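Local coordinates for protein MccF (PDB 4IIY) that probably hydrolyses peptide-like bonds as a carboxypeptidase of the S66 family and serves in self-immunity to the antibiotic microcin C7, at residues Val67-Arg72 and Ile181-Phe186; Ile187-Arg192 and Gly196-Thr201; Lys236-Val241 and Ser361-Tyr366. The protein carries 1 engineered substitution. One frame throughout, in Å; residues are numbered along the deposited sequence.

Interaction 1: Val67-Arg72 and Ile181-Phe186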
loop_
_atom_site.group_PDB
_atom_site.type_symbol
_atom_site.label_atom_id
_atom_site.label_comp_id
_atom_site.label_asym_id
_atom_site.label_seq_id
_atom_site.Cartn_x
_atom_site.Cartn_y
_atom_site.Cartn_z
ATOM N N VAL B 67 -15.539 10.469 -24.864
ATOM C CA VAL B 67 -16.953 10.278 -25.192
ATOM C C VAL B 67 -17.173 10.351 -26.706
ATOM O O VAL B 67 -17.793 9.466 -27.306
ATOM C CB VAL B 67 -17.824 11.316 -24.464
ATOM C CG1 VAL B 67 -19.230 11.372 -25.071
ATOM C CG2 VAL B 67 -17.874 11.009 -22.958
ATOM N N GLU B 68 -16.648 11.403 -27.320
ATOM C CA GLU B 68 -16.802 11.586 -28.757
ATOM C C GLU B 68 -16.156 10.443 -29.527
ATOM O O GLU B 68 -16.696 9.975 -30.534
ATOM C CB GLU B 68 -16.203 12.923 -29.195
ATOM C CG GLU B 68 -16.364 13.201 -30.684
ATOM C CD GLU B 68 -15.946 14.606 -31.070
ATOM O OE1 GLU B 68 -15.688 14.842 -32.270
ATOM O OE2 GLU B 68 -15.882 15.477 -30.177
ATOM N N PHE B 69 -15.001 9.981 -29.057
ATOM C CA PHE B 69 -14.305 8.884 -29.717
ATOM C C PHE B 69 -15.186 7.632 -29.794
ATOM O O PHE B 69 -15.344 7.031 -30.860
ATOM C CB PHE B 69 -12.971 8.583 -29.017
ATOM C CG PHE B 69 -12.183 7.483 -29.671
ATOM C CD1 PHE B 69 -11.277 7.760 -30.683
ATOM C CD2 PHE B 69 -12.347 6.165 -29.276
ATOM C CE1 PHE B 69 -10.563 6.741 -31.292
ATOM C CE2 PHE B 69 -11.630 5.148 -29.880
ATOM C CZ PHE B 69 -10.740 5.441 -30.891
ATOM N N LEU B 70 -15.765 7.233 -28.670
ATOM C CA LEU B 70 -16.598 6.039 -28.668
ATOM C C LEU B 70 -17.924 6.241 -29.405
ATOM O O LEU B 70 -18.414 5.318 -30.059
ATOM C CB LEU B 70 -16.828 5.516 -27.248
ATOM C CG LEU B 70 -15.607 4.939 -26.526
ATOM C CD1 LEU B 70 -15.989 4.525 -25.102
ATOM C CD2 LEU B 70 -15.002 3.773 -27.291
ATOM N N GLN B 71 -18.503 7.430 -29.298
ATOM C CA GLN B 71 -19.728 7.707 -30.048
ATOM C C GLN B 71 -19.500 7.609 -31.551
ATOM O O GLN B 71 -20.349 7.085 -32.275
ATOM C CB GLN B 71 -20.313 9.066 -29.676
ATOM C CG GLN B 71 -20.908 9.079 -28.280
ATOM C CD GLN B 71 -21.377 10.451 -27.849
ATOM O OE1 GLN B 71 -20.864 11.469 -28.311
ATOM N NE2 GLN B 71 -22.355 10.484 -26.951
ATOM N N ARG B 72 -18.363 8.099 -32.028
ATOM C CA ARG B 72 -18.082 8.037 -33.457
ATOM C C ARG B 72 -17.883 6.596 -33.926
ATOM O O ARG B 72 -18.056 6.297 -35.109
ATOM C CB ARG B 72 -16.879 8.903 -33.827
ATOM C CG ARG B 72 -17.170 10.393 -33.794
ATOM C CD ARG B 72 -15.992 11.178 -34.345
ATOM N NE ARG B 72 -16.129 12.614 -34.117
ATOM C CZ ARG B 72 -16.738 13.449 -34.952
ATOM N NH1 ARG B 72 -17.277 12.993 -36.075
ATOM N NH2 ARG B 72 -16.812 14.743 -34.663
ATOM N N ILE B 181 -4.663 2.163 -31.480
ATOM C CA ILE B 181 -4.137 0.845 -31.164
ATOM C C ILE B 181 -4.841 0.273 -29.924
ATOM O O ILE B 181 -5.194 -0.908 -29.883
ATOM C CB ILE B 181 -2.607 0.910 -30.974
ATOM C CG1 ILE B 181 -1.941 1.559 -32.198
ATOM C CG2 ILE B 181 -2.031 -0.463 -30.722
ATOM C CD1 ILE B 181 -2.288 0.906 -33.527
ATOM N N THR B 182 -5.070 1.114 -28.922
ATOM C CA THR B 182 -5.872 0.724 -27.769
ATOM C C THR B 182 -7.258 0.253 -28.214
ATOM O O THR B 182 -7.741 -0.804 -27.796
ATOM C CB THR B 182 -5.997 1.895 -26.800
ATOM O OG1 THR B 182 -4.686 2.228 -26.327
ATOM C CG2 THR B 182 -6.915 1.562 -25.621
ATOM N N TYR B 183 -7.896 1.033 -29.075
ATOM C CA TYR B 183 -9.225 0.684 -29.523
ATOM C C TYR B 183 -9.252 -0.633 -30.297
ATOM O O TYR B 183 -10.152 -1.448 -30.109
ATOM C CB TYR B 183 -9.839 1.802 -30.364
ATOM C CG TYR B 183 -11.229 1.424 -30.802
ATOM C CD1 TYR B 183 -12.288 1.480 -29.912
ATOM C CD2 TYR B 183 -11.479 0.960 -32.091
ATOM C CE1 TYR B 183 -13.572 1.098 -30.294
ATOM C CE2 TYR B 183 -12.761 0.576 -32.481
ATOM C CZ TYR B 183 -13.802 0.659 -31.575
ATOM O OH TYR B 183 -15.087 0.289 -31.934
ATOM N N GLU B 184 -8.272 -0.836 -31.168
ATOM C CA GLU B 184 -8.215 -2.065 -31.950
ATOM C C GLU B 184 -8.184 -3.306 -31.058
ATOM O O GLU B 184 -8.840 -4.300 -31.360
ATOM C CB GLU B 184 -7.027 -2.026 -32.906
ATOM C CG GLU B 184 -7.264 -1.127 -34.110
ATOM C CD GLU B 184 -5.989 -0.709 -34.819
ATOM O OE1 GLU B 184 -4.974 -1.432 -34.717
ATOM O OE2 GLU B 184 -6.003 0.354 -35.480
ATOM N N SER B 185 -7.447 -3.256 -29.953
ATOM C CA SER B 185 -7.431 -4.401 -29.039
ATOM C C SER B 185 -8.768 -4.569 -28.306
ATOM O O SER B 185 -9.299 -5.681 -28.198
ATOM C CB SER B 185 -6.286 -4.271 -28.028
ATOM O OG SER B 185 -6.297 -5.332 -27.092
ATOM N N PHE B 186 -9.304 -3.462 -27.803
ATOM C CA PHE B 186 -10.601 -3.437 -27.126
ATOM C C PHE B 186 -11.673 -4.106 -27.995
ATOM O O PHE B 186 -12.357 -5.042 -27.565
ATOM C CB PHE B 186 -10.961 -1.973 -26.826
ATOM C CG PHE B 186 -12.350 -1.749 -26.289
ATOM C CD1 PHE B 186 -12.624 -1.897 -24.938
ATOM C CD2 PHE B 186 -13.366 -1.311 -27.131
ATOM C CE1 PHE B 186 -13.894 -1.643 -24.444
ATOM C CE2 PHE B 186 -14.637 -1.064 -26.647
ATOM C CZ PHE B 186 -14.900 -1.218 -25.298
#
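F69 presents the edge of its ring to Y183. The aromatic pair is an offset edge-to-face stack, with F69 giving the edge and Y183 the face. The centroids lie 5.6 Å apart and the planes stand at 76°. CE2 of F69 comes to 3.7 Å from CD1 of Y183, and CZ of F69 lies 3.8 Å from CB of Y183. That CB sits in the plane of the F69 ring. Y183 CG is anti to its own backbone N (chi1 -179°), and the side chain sets out toward helix 60-72, which brings the ring to F69. L70 adds a looser touch, CD2 to Y183 CE1 at 4.3 Å.

Around this core, F172 of helix 168-172 packs on both L70 and Y183, and K73 and F75 also touch Y183. T182 OG1 and S185 OG are hydrogen-bonded to the backbone N of M342 and T344, which ties helix 178-191 to the loop holding those two residues. On the outer side of helix 60-72, R72 makes a salt bridge with E68, NE and NH2 both gripping OE1 side-on, the latter at 2.6 Å. No hydrogen bond joins the two helix segments, so the contact is apolar packing and the edge-to-face ring pair.

Interaction 2: Ile187-Arg192 and Gly196-Thr201. With EDO (1,2-ethanediol), chain O; EDO (1,2-ethanediol), chain Q.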
loop_
_atom_site.group_PDB
_atom_site.type_symbol
_atom_site.label_atom_id
_atom_site.label_comp_id
_atom_site.label_asym_id
_atom_site.label_seq_id
_atom_site.Cartn_x
_atom_site.Cartn_y
_atom_site.Cartn_z
ATOM N N ILE B 187 -11.816 -3.634 -29.227
ATOM C CA ILE B 187 -12.878 -4.143 -30.085
ATOM C C ILE B 187 -12.605 -5.588 -30.528
ATOM O O ILE B 187 -13.536 -6.393 -30.600
ATOM C CB ILE B 187 -13.160 -3.195 -31.286
ATOM C CG1 ILE B 187 -14.571 -3.425 -31.843
ATOM C CG2 ILE B 187 -12.080 -3.310 -32.362
ATOM C CD1 ILE B 187 -15.674 -2.962 -30.908
ATOM N N LYS B 188 -11.350 -5.938 -30.786
ATOM C CA LYS B 188 -11.029 -7.312 -31.162
ATOM C C LYS B 188 -11.349 -8.310 -30.047
ATOM O O LYS B 188 -12.024 -9.325 -30.269
ATOM C CB LYS B 188 -9.550 -7.425 -31.532
ATOM C CG LYS B 188 -9.097 -8.830 -31.915
ATOM C CD LYS B 188 -9.717 -9.272 -33.228
ATOM C CE LYS B 188 -9.124 -10.583 -33.720
ATOM N NZ LYS B 188 -9.691 -10.957 -35.046
ATOM N N ILE B 189 -10.847 -8.033 -28.851
ATOM C CA ILE B 189 -10.998 -8.948 -27.728
ATOM C C ILE B 189 -12.469 -9.151 -27.379
ATOM O O ILE B 189 -12.908 -10.274 -27.115
ATOM C CB ILE B 189 -10.237 -8.433 -26.482
ATOM C CG1 ILE B 189 -8.724 -8.462 -26.712
ATOM C CG2 ILE B 189 -10.577 -9.268 -25.262
ATOM C CD1 ILE B 189 -8.163 -9.851 -26.937
ATOM N N LEU B 190 -13.237 -8.069 -27.391
ATOM C CA LEU B 190 -14.596 -8.123 -26.885
ATOM C C LEU B 190 -15.633 -8.536 -27.936
ATOM O O LEU B 190 -16.731 -8.961 -27.572
ATOM C CB LEU B 190 -14.980 -6.791 -26.231
ATOM C CG LEU B 190 -14.130 -6.379 -25.021
ATOM C CD1 LEU B 190 -14.558 -5.017 -24.516
ATOM C CD2 LEU B 190 -14.204 -7.406 -23.894
ATOM N N THR B 191 -15.308 -8.410 -29.224
ATOM C CA THR B 191 -16.275 -8.784 -30.267
ATOM C C THR B 191 -15.949 -10.068 -31.027
ATOM O O THR B 191 -16.828 -10.618 -31.701
ATOM C CB THR B 191 -16.503 -7.673 -31.315
ATOM O OG1 THR B 191 -15.346 -7.540 -32.148
ATOM C CG2 THR B 191 -16.837 -6.352 -30.657
ATOM N N ARG B 192 -14.719 -10.558 -30.929
ATOM C CA ARG B 192 -14.315 -11.719 -31.723
ATOM C C ARG B 192 -15.117 -12.973 -31.398
ATOM O O ARG B 192 -15.643 -13.126 -30.298
ATOM C CB ARG B 192 -12.820 -12.014 -31.551
ATOM C CG ARG B 192 -12.404 -12.398 -30.130
ATOM C CD ARG B 192 -10.924 -12.724 -30.051
ATOM N NE ARG B 192 -10.621 -14.063 -30.562
ATOM C CZ ARG B 192 -10.765 -15.175 -29.849
ATOM N NH1 ARG B 192 -11.234 -15.114 -28.608
ATOM N NH2 ARG B 192 -10.465 -16.355 -30.382
ATOM N N GLY B 196 -11.035 -21.171 -30.908
ATOM C CA GLY B 196 -9.593 -21.235 -31.017
ATOM C C GLY B 196 -8.946 -20.203 -30.116
ATOM O O GLY B 196 -9.623 -19.308 -29.584
ATOM N N ILE B 197 -7.637 -20.325 -29.938
ATOM C CA ILE B 197 -6.913 -19.408 -29.073
ATOM C C ILE B 197 -6.817 -18.038 -29.728
ATOM O O ILE B 197 -6.951 -17.905 -30.951
ATOM C CB ILE B 197 -5.501 -19.934 -28.702
ATOM C CG1 ILE B 197 -4.507 -19.766 -29.858
ATOM C CG2 ILE B 197 -5.576 -21.390 -28.236
ATOM C CD1 ILE B 197 -3.089 -20.176 -29.499
ATOM N N TYR B 198 -6.613 -17.018 -28.905
ATOM C CA TYR B 198 -6.350 -15.681 -29.407
ATOM C C TYR B 198 -4.929 -15.271 -29.031
ATOM O O TYR B 198 -4.596 -15.219 -27.846
ATOM C CB TYR B 198 -7.333 -14.652 -28.838
ATOM C CG TYR B 198 -6.872 -13.278 -29.223
ATOM C CD1 TYR B 198 -7.102 -12.793 -30.502
ATOM C CD2 TYR B 198 -6.108 -12.507 -28.354
ATOM C CE1 TYR B 198 -6.623 -11.552 -30.898
ATOM C CE2 TYR B 198 -5.627 -11.269 -28.742
ATOM C CZ TYR B 198 -5.891 -10.796 -30.009
ATOM O OH TYR B 198 -5.403 -9.565 -30.384
ATOM N N THR B 199 -4.097 -14.957 -30.023
ATOM C CA THR B 199 -2.722 -14.544 -29.778
ATOM C C THR B 199 -2.592 -13.029 -29.917
ATOM O O THR B 199 -2.945 -12.452 -30.950
ATOM C CB THR B 199 -1.746 -15.268 -30.731
ATOM O OG1 THR B 199 -1.908 -16.686 -30.576
ATOM C CG2 THR B 199 -0.301 -14.881 -30.428
ATOM N N TYR B 200 -2.094 -12.379 -28.869
ATOM C CA TYR B 200 -1.984 -10.926 -28.862
ATOM C C TYR B 200 -1.025 -10.392 -29.919
ATOM O O TYR B 200 0.037 -10.971 -30.165
ATOM C CB TYR B 200 -1.544 -10.425 -27.485
ATOM C CG TYR B 200 -2.673 -10.368 -26.489
ATOM C CD1 TYR B 200 -3.521 -9.262 -26.435
ATOM C CD2 TYR B 200 -2.896 -11.412 -25.604
ATOM C CE1 TYR B 200 -4.561 -9.201 -25.537
ATOM C CE2 TYR B 200 -3.940 -11.359 -24.696
ATOM C CZ TYR B 200 -4.762 -10.253 -24.670
ATOM O OH TYR B 200 -5.803 -10.214 -23.770
ATOM N N THR B 201 -1.410 -9.269 -30.519
ATOM C CA THR B 201 -0.502 -8.461 -31.309
ATOM C C THR B 201 0.427 -7.706 -30.367
ATOM O O THR B 201 0.119 -7.523 -29.183
ATOM C CB THR B 201 -1.280 -7.442 -32.151
ATOM O OG1 THR B 201 -2.127 -6.664 -31.292
ATOM C CG2 THR B 201 -2.143 -8.154 -33.171
HETATM C C1 EDO O . -8.218 -15.788 -32.819
HETATM O O1 EDO O . -9.077 -16.936 -32.841
HETATM C C2 EDO O . -8.722 -14.718 -33.784
HETATM O O2 EDO O . -9.883 -14.052 -33.269
HETATM C C1 EDO Q . -9.879 -18.212 -26.406
HETATM O O1 EDO Q . -9.559 -17.239 -27.400
HETATM C C2 EDO Q . -11.390 -18.229 -26.224
HETATM O O2 EDO Q . -11.996 -17.246 -27.072
#
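R192 reaches Y198 by a bent route. Its CG lies between the backbone N and the carbonyl carbon (chi1 63°), and the chain turns again at chi3 (-78°). Y198 holds its CG anti to the backbone N (chi1 171°), which aims the ring at the helix. As a result, Y198 CB sits over the centre of one guanidinium face, 3.6 Å from R192 CZ. The edge of the guanidinium does the polar work. NH2 gives a hydrogen bond to G196 O at 3.2 Å, bent and arriving from above the carbonyl plane. NH2 also bonds O1 of one ethanediol (chain O), whose O2 takes a nearly straight bond from NE at 2.8 Å. The second ethanediol (chain Q) accepts from NH1 through O2 at 2.7 Å. NH1 is also hydrogen-bonded to Y366 OH. Both diols probably come from the crystallisation liquor.

The segments flank the short loop between helix 178-191 and strand 198-199, an edge strand of the mixed sheet within this chain. The Y198 ring fits into this corner. I189 CD1 pushes against its CE2 at 3.4 Å, the two side chains crossing at about a right angle. I189 CD1 also meets Y200 CE1 at 3.9 Å, while the Y200 hydroxyl is hydrogen-bonded to T344 O. K188 meets Y198 obliquely with its aliphatic part, CG to CE1 at 3.8 Å.

Interaction 3: Lys236-Val241 and Ser361-Tyr366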
loop_
_atom_site.group_PDB
_atom_site.type_symbol
_atom_site.label_atom_id
_atom_site.label_comp_id
_atom_site.label_asym_id
_atom_site.label_seq_id
_atom_site.Cartn_x
_atom_site.Cartn_y
_atom_site.Cartn_z
ATOM N N LYS B 236 6.699 -23.264 -22.840
ATOM C CA LYS B 236 5.376 -22.665 -22.807
ATOM C C LYS B 236 4.753 -22.908 -21.439
ATOM O O LYS B 236 4.812 -24.024 -20.906
ATOM C CB LYS B 236 4.504 -23.276 -23.913
ATOM C CG LYS B 236 3.167 -22.585 -24.124
ATOM C CD LYS B 236 2.528 -22.975 -25.454
ATOM C CE LYS B 236 2.167 -24.447 -25.497
ATOM N NZ LYS B 236 1.370 -24.772 -26.716
ATOM N N VAL B 237 4.176 -21.858 -20.862
ATOM C CA VAL B 237 3.467 -21.956 -19.592
ATOM C C VAL B 237 2.015 -21.569 -19.795
ATOM O O VAL B 237 1.727 -20.500 -20.330
ATOM C CB VAL B 237 4.076 -21.026 -18.523
ATOM C CG1 VAL B 237 3.245 -21.073 -17.242
ATOM C CG2 VAL B 237 5.521 -21.410 -18.245
ATOM N N GLU B 238 1.101 -22.427 -19.359
ATOM C CA GLU B 238 -0.326 -22.158 -19.464
ATOM C C GLU B 238 -0.969 -22.241 -18.089
ATOM O O GLU B 238 -0.775 -23.219 -17.361
ATOM C CB GLU B 238 -1.015 -23.145 -20.410
ATOM C CG GLU B 238 -2.502 -22.892 -20.578
ATOM C CD GLU B 238 -3.114 -23.750 -21.668
ATOM O OE1 GLU B 238 -2.389 -24.602 -22.229
ATOM O OE2 GLU B 238 -4.312 -23.570 -21.970
ATOM N N GLY B 239 -1.736 -21.218 -17.722
ATOM C CA GLY B 239 -2.383 -21.191 -16.421
ATOM C C GLY B 239 -3.352 -20.034 -16.309
ATOM O O GLY B 239 -3.321 -19.101 -17.118
ATOM N N ARG B 240 -4.226 -20.098 -15.311
ATOM C CA ARG B 240 -5.187 -19.033 -15.048
ATOM C C ARG B 240 -4.470 -17.744 -14.672
ATOM O O ARG B 240 -3.631 -17.743 -13.782
ATOM C CB ARG B 240 -6.092 -19.442 -13.887
ATOM C CG ARG B 240 -7.111 -18.382 -13.516
ATOM C CD ARG B 240 -7.926 -18.759 -12.286
ATOM N NE ARG B 240 -7.101 -18.803 -11.082
ATOM C CZ ARG B 240 -7.551 -18.570 -9.853
ATOM N NH1 ARG B 240 -8.828 -18.258 -9.649
ATOM N NH2 ARG B 240 -6.714 -18.640 -8.826
ATOM N N VAL B 241 -4.818 -16.644 -15.335
ATOM C CA VAL B 241 -4.217 -15.362 -14.991
ATOM C C VAL B 241 -4.999 -14.654 -13.881
ATOM O O VAL B 241 -6.236 -14.622 -13.895
ATOM C CB VAL B 241 -4.056 -14.450 -16.226
ATOM C CG1 VAL B 241 -5.396 -14.037 -16.808
ATOM C CG2 VAL B 241 -3.224 -13.218 -15.876
ATOM N N SER B 361 -1.107 -15.774 -25.447
ATOM C CA SER B 361 -2.416 -16.086 -25.994
ATOM C C SER B 361 -3.444 -16.337 -24.897
ATOM O O SER B 361 -3.099 -16.828 -23.819
ATOM C CB SER B 361 -2.346 -17.341 -26.872
ATOM O OG SER B 361 -1.369 -17.219 -27.896
ATOM N N ILE B 362 -4.702 -16.032 -25.198
ATOM C CA ILE B 362 -5.827 -16.450 -24.370
ATOM C C ILE B 362 -6.284 -17.823 -24.867
ATOM O O ILE B 362 -6.512 -18.007 -26.069
ATOM C CB ILE B 362 -7.005 -15.465 -24.470
ATOM C CG1 ILE B 362 -6.553 -14.015 -24.243
ATOM C CG2 ILE B 362 -8.111 -15.858 -23.507
ATOM C CD1 ILE B 362 -7.580 -12.988 -24.689
ATOM N N THR B 363 -6.399 -18.794 -23.963
ATOM C CA THR B 363 -6.718 -20.158 -24.385
ATOM C C THR B 363 -8.044 -20.683 -23.843
ATOM O O THR B 363 -8.435 -21.816 -24.146
ATOM C CB THR B 363 -5.597 -21.148 -24.016
ATOM O OG1 THR B 363 -5.469 -21.217 -22.591
ATOM C CG2 THR B 363 -4.274 -20.715 -24.633
ATOM N N GLU B 364 -8.739 -19.868 -23.057
ATOM C CA GLU B 364 -10.007 -20.268 -22.460
ATOM C C GLU B 364 -11.096 -19.255 -22.808
ATOM O O GLU B 364 -10.853 -18.044 -22.806
ATOM C CB GLU B 364 -9.850 -20.386 -20.940
ATOM C CG GLU B 364 -11.156 -20.639 -20.205
ATOM C CD GLU B 364 -11.000 -20.692 -18.697
ATOM O OE1 GLU B 364 -9.867 -20.594 -18.190
ATOM O OE2 GLU B 364 -12.033 -20.831 -18.006
ATOM N N GLN B 365 -12.298 -19.747 -23.102
ATOM C CA GLN B 365 -13.439 -18.897 -23.420
ATOM C C GLN B 365 -13.698 -17.890 -22.302
ATOM O O GLN B 365 -13.708 -18.247 -21.124
ATOM C CB GLN B 365 -14.693 -19.747 -23.630
ATOM C CG GLN B 365 -15.910 -18.957 -24.047
ATOM C CD GLN B 365 -17.127 -19.846 -24.255
ATOM O OE1 GLN B 365 -17.033 -21.074 -24.188
ATOM N NE2 GLN B 365 -18.274 -19.231 -24.501
ATOM N N TYR B 366 -13.925 -16.635 -22.683
ATOM C CA TYR B 366 -14.027 -15.550 -21.703
ATOM C C TYR B 366 -15.254 -14.651 -21.894
ATOM O O TYR B 366 -15.482 -13.747 -21.093
ATOM C CB TYR B 366 -12.728 -14.728 -21.688
ATOM C CG TYR B 366 -12.394 -14.127 -23.036
ATOM C CD1 TYR B 366 -12.912 -12.895 -23.413
ATOM C CD2 TYR B 366 -11.588 -14.806 -23.938
ATOM C CE1 TYR B 366 -12.623 -12.343 -24.657
ATOM C CE2 TYR B 366 -11.291 -14.271 -25.175
ATOM C CZ TYR B 366 -11.807 -13.045 -25.535
ATOM O OH TYR B 366 -11.506 -12.542 -26.790
#
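One side-chain hydrogen bond at the protein surface joins E238 to T363. It links strand 236-245 to the loop residue that directly follows strand 359-362. These two strands belong to the mixed eight-stranded sheet but are not neighbours in it. Strand 350-354 runs between them, antiparallel to both, so 236-245 and 359-362 run in the same direction. The bond therefore passes over the middle strand. V237 and G239 pair by backbone hydrogen bonds with I353 and L351 of that strand, and T363 packs on its A352. Strand 236-245 belongs to the LD-carboxypeptidase C-terminal domain region.

The two side chains come from opposite directions. E238 is stretched out: CG is anti to the backbone N (chi1 -179°) and the chain stays extended beyond it. This extended chain brings OE2 to T363. T363 sets out from the backbone toward the other segment. Its OG1 sits between the backbone N and the carbonyl carbon (chi1 64°), which turns the hydroxyl to the acid. Its methyl CG2 stays further off, 3.9 Å from E238 OE2.

OG1 also makes a weak hydrogen bond to K350 O, so the hydroxyl lies near two acceptors. A valine in place of T363 would probably leave E238 OE2 without this donor and the carboxylate free to turn. E364, the next residue, is hydrogen-bonded through OE1 to K350 N. No other pair of side chains meets between the two segments, and the buried area is small, 81 Å². T363 OG1 donates to E238 OE2 at 2.7 Å, and it meets that oxygen from above the carboxylate plane, 39° out of it.

Interactions 1 and 2 share helix 178-191. Their centres are about 16 Å apart, and the segments 181-186 and 187-192 adjoin in sequence. Interaction 1 joins the helix to helix 60-72; interaction 2 joins its end to strand 198-199. Interactions 2 and 3 are closer, with centres about 12 Å apart, and touch. Y198 O is 2.8 Å from I362 N, a probable hydrogen bond between neighbouring strands, and I189 O lies 2.7 Å from Y366 OH, another probable one. Interactions 1 and 3 do not touch; their centres are about 26 Å apart. All three lie away from the predicted charge-relay residues E270 and H338, the predicted nucleophile position (here the engineered A145) and the glutamyl sulfamoyl inosine pocket.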